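Local coordinates for hypothetical nigD-like protein (Bacteroides caccae, PDB 3QWN), which is of unproven function but, as a NigD-like protein with an OB domain and a beta-sandwich domain, may act as an immunity protein or antitoxin, at residues Val79-Tyr91 with Lys124-Glu136. Residues are numbered along the deposited sequence; the frame is centred on the assembly and turned at random.
Sequences VTPTPKPADDPTY and KQHVFGIVEDLSE
Ile-130 O receives two donors from the same neighbouring segment: the backbone N of Lys-84, 3.1 Å away and nearly straight at 172°, and, weakly, Tyr-91 OH at 2.8 Å. Glu-132 N returns a bond of 2.8 Å to Lys-84 O. These two backbone bonds set Lys-84 and Pro-85 parallel to strand 127-133 as a very short, weakly bonded edge strand of the C-terminal beta-sandwich domain. Just before it, water 1 stands in for a direct backbone bond, donating to Thr-82 O and accepting from Ile-130 N.

The chain then turns at Pro-85 to Asp-88, and Tyr-91 comes back to the strand. Its ring takes Val-131 CG2 over one face, a CH-pi contact 4.2 Å from the centroid, while Thr-90 OG1 lies over the centre of the opposite face. The other branch, Val-131 CG1, anti to its backbone N (chi1 -172°), meets Ala-86 CB. Across the strand, Ile-130 splits its branches between two prolines: CG1 touches Pro-81 CG, and CG2 packs 3.7 Å from Pro-83 CB, with Val-166 and Met-145 bordering this cluster. Glu-132, its chain extended, lies alongside Pro-85 and brings OE2 to 3.8 Å from Pro-83 CB; OE2 also hydrogen-bonds Tyr-171 OH and forms a salt bridge with Lys-170. Few backbone bonds are thus supplemented by a water, a tyrosine hydroxyl and apolar contacts, and the carbonyl of Ile-130 links the edge strand, held through Lys-84, only weakly to Tyr-91 beyond the turn.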
# COMPACT_ATOMS: atom_id res chain seq x y z
N VAL A 79 -1.73 0.92 5.12
CA VAL A 79 -1.70 -0.51 5.47
C VAL A 79 -0.56 -1.13 4.68
O VAL A 79 -0.48 -0.90 3.48
CB VAL A 79 -3.07 -1.20 5.22
CG1 VAL A 79 -3.10 -2.60 5.79
CG2 VAL A 79 -4.22 -0.38 5.79
N THR A 80 0.32 -1.89 5.34
CA THR A 80 1.41 -2.64 4.71
C THR A 80 1.13 -4.13 4.91
O THR A 80 1.72 -4.74 5.82
CB THR A 80 2.82 -2.22 5.20
OG1 THR A 80 2.83 -2.19 6.62
CG2 THR A 80 3.28 -0.88 4.61
N PRO A 81 0.18 -4.74 4.16
CA PRO A 81 -0.12 -6.15 4.41
C PRO A 81 0.90 -7.08 3.76
O PRO A 81 1.21 -6.97 2.55
CB PRO A 81 -1.52 -6.33 3.81
CG PRO A 81 -1.63 -5.30 2.72
CD PRO A 81 -0.64 -4.19 3.05
N THR A 82 1.44 -8.00 4.57
CA THR A 82 2.39 -8.98 4.05
C THR A 82 1.55 -10.10 3.41
O THR A 82 0.66 -10.64 4.08
CB THR A 82 3.35 -9.48 5.15
OG1 THR A 82 4.09 -8.37 5.66
CG2 THR A 82 4.34 -10.53 4.62
N PRO A 83 1.80 -10.44 2.11
CA PRO A 83 1.05 -11.54 1.49
C PRO A 83 1.23 -12.84 2.27
O PRO A 83 2.36 -13.22 2.61
CB PRO A 83 1.65 -11.63 0.07
CG PRO A 83 2.29 -10.32 -0.16
CD PRO A 83 2.81 -9.89 1.18
N LYS A 84 0.11 -13.49 2.60
CA LYS A 84 0.11 -14.72 3.38
C LYS A 84 -0.84 -15.75 2.75
O LYS A 84 -1.88 -15.35 2.22
CB LYS A 84 -0.28 -14.43 4.84
CG LYS A 84 0.84 -13.83 5.68
CD LYS A 84 0.26 -13.07 6.87
CE LYS A 84 1.27 -12.17 7.57
NZ LYS A 84 0.62 -11.25 8.56
N PRO A 85 -0.50 -17.07 2.79
CA PRO A 85 -1.40 -18.08 2.20
C PRO A 85 -2.73 -18.18 2.94
O PRO A 85 -2.80 -17.78 4.10
CB PRO A 85 -0.60 -19.39 2.32
CG PRO A 85 0.33 -19.16 3.46
CD PRO A 85 0.70 -17.71 3.38
N ALA A 86 -3.78 -18.70 2.28
CA ALA A 86 -5.13 -18.84 2.85
C ALA A 86 -5.15 -19.65 4.17
O ALA A 86 -6.05 -19.46 4.99
CB ALA A 86 -6.05 -19.47 1.83
N ASP A 87 -4.15 -20.54 4.36
CA ASP A 87 -3.98 -21.42 5.52
C ASP A 87 -3.21 -20.73 6.67
O ASP A 87 -2.99 -21.36 7.70
CB ASP A 87 -3.28 -22.74 5.12
CG ASP A 87 -1.94 -22.59 4.42
OD1 ASP A 87 -0.97 -22.13 5.07
OD2 ASP A 87 -1.84 -22.99 3.23
N ASP A 88 -2.80 -19.45 6.50
CA ASP A 88 -2.06 -18.72 7.53
C ASP A 88 -2.97 -18.44 8.74
O ASP A 88 -4.15 -18.17 8.53
CB ASP A 88 -1.50 -17.41 6.98
CG ASP A 88 -0.55 -16.69 7.92
OD1 ASP A 88 -1.03 -15.93 8.79
OD2 ASP A 88 0.68 -16.92 7.80
N PRO A 89 -2.43 -18.47 9.99
CA PRO A 89 -3.28 -18.22 11.17
C PRO A 89 -4.07 -16.89 11.16
O PRO A 89 -5.09 -16.83 11.86
CB PRO A 89 -2.26 -18.21 12.32
CG PRO A 89 -1.20 -19.12 11.87
CD PRO A 89 -1.06 -18.84 10.40
N THR A 90 -3.64 -15.85 10.40
CA THR A 90 -4.38 -14.58 10.34
C THR A 90 -5.77 -14.78 9.69
O THR A 90 -6.70 -14.03 9.99
CB THR A 90 -3.62 -13.45 9.61
OG1 THR A 90 -3.09 -13.90 8.37
CG2 THR A 90 -2.53 -12.85 10.43
N TYR A 91 -5.90 -15.81 8.82
CA TYR A 91 -7.13 -16.08 8.08
C TYR A 91 -7.94 -17.22 8.69
O TYR A 91 -8.86 -17.74 8.04
CB TYR A 91 -6.80 -16.38 6.59
CG TYR A 91 -6.11 -15.23 5.88
CD1 TYR A 91 -6.63 -13.94 5.95
CD2 TYR A 91 -4.95 -15.43 5.15
CE1 TYR A 91 -5.99 -12.87 5.33
CE2 TYR A 91 -4.30 -14.38 4.52
CZ TYR A 91 -4.83 -13.10 4.61
OH TYR A 91 -4.20 -12.04 4.01
N LYS A 124 -16.21 1.01 13.17
CA LYS A 124 -15.78 -0.33 12.77
C LYS A 124 -14.48 -0.24 12.02
O LYS A 124 -14.31 0.65 11.17
CB LYS A 124 -16.85 -1.04 11.94
CG LYS A 124 -17.87 -1.72 12.82
CD LYS A 124 -19.18 -0.99 12.85
CE LYS A 124 -20.20 -1.75 13.64
NZ LYS A 124 -21.55 -1.16 13.45
N GLN A 125 -13.54 -1.12 12.38
CA GLN A 125 -12.21 -1.18 11.78
C GLN A 125 -12.27 -1.98 10.50
O GLN A 125 -12.84 -3.07 10.47
CB GLN A 125 -11.18 -1.77 12.77
CG GLN A 125 -9.71 -1.72 12.35
CD GLN A 125 -9.16 -0.34 12.04
OE1 GLN A 125 -9.36 0.64 12.76
NE2 GLN A 125 -8.42 -0.23 10.95
N HIS A 126 -11.75 -1.40 9.41
CA HIS A 126 -11.67 -2.03 8.12
C HIS A 126 -10.31 -2.71 8.09
O HIS A 126 -9.28 -2.06 8.29
CB HIS A 126 -11.89 -1.01 6.99
CG HIS A 126 -13.31 -0.56 6.86
ND1 HIS A 126 -14.13 -1.04 5.85
CD2 HIS A 126 -14.03 0.27 7.64
CE1 HIS A 126 -15.30 -0.45 6.04
NE2 HIS A 126 -15.29 0.34 7.10
N VAL A 127 -10.33 -4.03 8.01
CA VAL A 127 -9.11 -4.84 8.05
C VAL A 127 -8.79 -5.32 6.64
O VAL A 127 -9.63 -5.92 5.97
CB VAL A 127 -9.21 -6.02 9.08
CG1 VAL A 127 -7.88 -6.77 9.17
CG2 VAL A 127 -9.64 -5.52 10.46
N PHE A 128 -7.56 -5.00 6.18
CA PHE A 128 -7.04 -5.37 4.88
C PHE A 128 -5.91 -6.39 5.01
O PHE A 128 -5.15 -6.35 5.99
CB PHE A 128 -6.55 -4.14 4.12
CG PHE A 128 -7.64 -3.17 3.77
CD1 PHE A 128 -8.48 -3.40 2.67
CD2 PHE A 128 -7.85 -2.02 4.53
CE1 PHE A 128 -9.52 -2.52 2.36
CE2 PHE A 128 -8.87 -1.13 4.20
CZ PHE A 128 -9.71 -1.40 3.14
N GLY A 129 -5.81 -7.26 4.01
CA GLY A 129 -4.77 -8.25 3.87
C GLY A 129 -4.63 -8.67 2.42
O GLY A 129 -5.41 -8.26 1.56
N ILE A 130 -3.63 -9.50 2.14
CA ILE A 130 -3.37 -10.08 0.84
C ILE A 130 -3.31 -11.59 1.01
O ILE A 130 -2.48 -12.10 1.78
CB ILE A 130 -2.08 -9.51 0.17
CG1 ILE A 130 -2.21 -8.00 -0.18
CG2 ILE A 130 -1.65 -10.37 -1.05
CD1 ILE A 130 -3.25 -7.62 -1.35
N VAL A 131 -4.20 -12.30 0.31
CA VAL A 131 -4.24 -13.76 0.29
C VAL A 131 -3.34 -14.19 -0.87
O VAL A 131 -3.61 -13.86 -2.02
CB VAL A 131 -5.67 -14.34 0.21
CG1 VAL A 131 -5.64 -15.86 0.38
CG2 VAL A 131 -6.58 -13.69 1.24
N GLU A 132 -2.24 -14.86 -0.54
CA GLU A 132 -1.20 -15.29 -1.47
C GLU A 132 -1.39 -16.73 -1.94
O GLU A 132 -1.63 -17.65 -1.14
CB GLU A 132 0.17 -15.14 -0.78
CG GLU A 132 1.38 -15.48 -1.62
CD GLU A 132 2.66 -15.56 -0.82
OE1 GLU A 132 2.75 -16.43 0.08
OE2 GLU A 132 3.57 -14.74 -1.09
N ASP A 133 -1.24 -16.92 -3.27
CA ASP A 133 -1.26 -18.22 -3.92
C ASP A 133 -0.01 -18.32 -4.78
O ASP A 133 0.16 -17.54 -5.72
CB ASP A 133 -2.54 -18.46 -4.74
CG ASP A 133 -2.46 -19.66 -5.66
OD1 ASP A 133 -2.02 -20.74 -5.21
OD2 ASP A 133 -2.82 -19.53 -6.85
N LEU A 134 0.88 -19.27 -4.44
CA LEU A 134 2.14 -19.43 -5.16
C LEU A 134 2.16 -20.69 -6.00
O LEU A 134 3.24 -21.12 -6.40
CB LEU A 134 3.32 -19.41 -4.17
CG LEU A 134 3.54 -18.11 -3.40
CD1 LEU A 134 4.55 -18.32 -2.27
CD2 LEU A 134 3.95 -16.95 -4.32
N SER A 135 0.97 -21.25 -6.34
CA SER A 135 0.83 -22.49 -7.13
C SER A 135 1.53 -22.42 -8.51
O SER A 135 1.97 -23.46 -9.02
CB SER A 135 -0.64 -22.85 -7.31
OG SER A 135 -1.35 -21.86 -8.01
N GLU A 136 1.62 -21.22 -9.11
CA GLU A 136 2.25 -21.02 -10.42
C GLU A 136 3.64 -20.38 -10.30
O GLU A 136 4.26 -20.14 -11.33
CB GLU A 136 1.38 -20.11 -11.31
CG GLU A 136 -0.02 -20.57 -11.67
CD GLU A 136 -0.87 -19.46 -12.26
OE1 GLU A 136 -0.45 -18.85 -13.28
OE2 GLU A 136 -1.96 -19.19 -11.71
O HOH W 1 -1.93 -10.11 4.83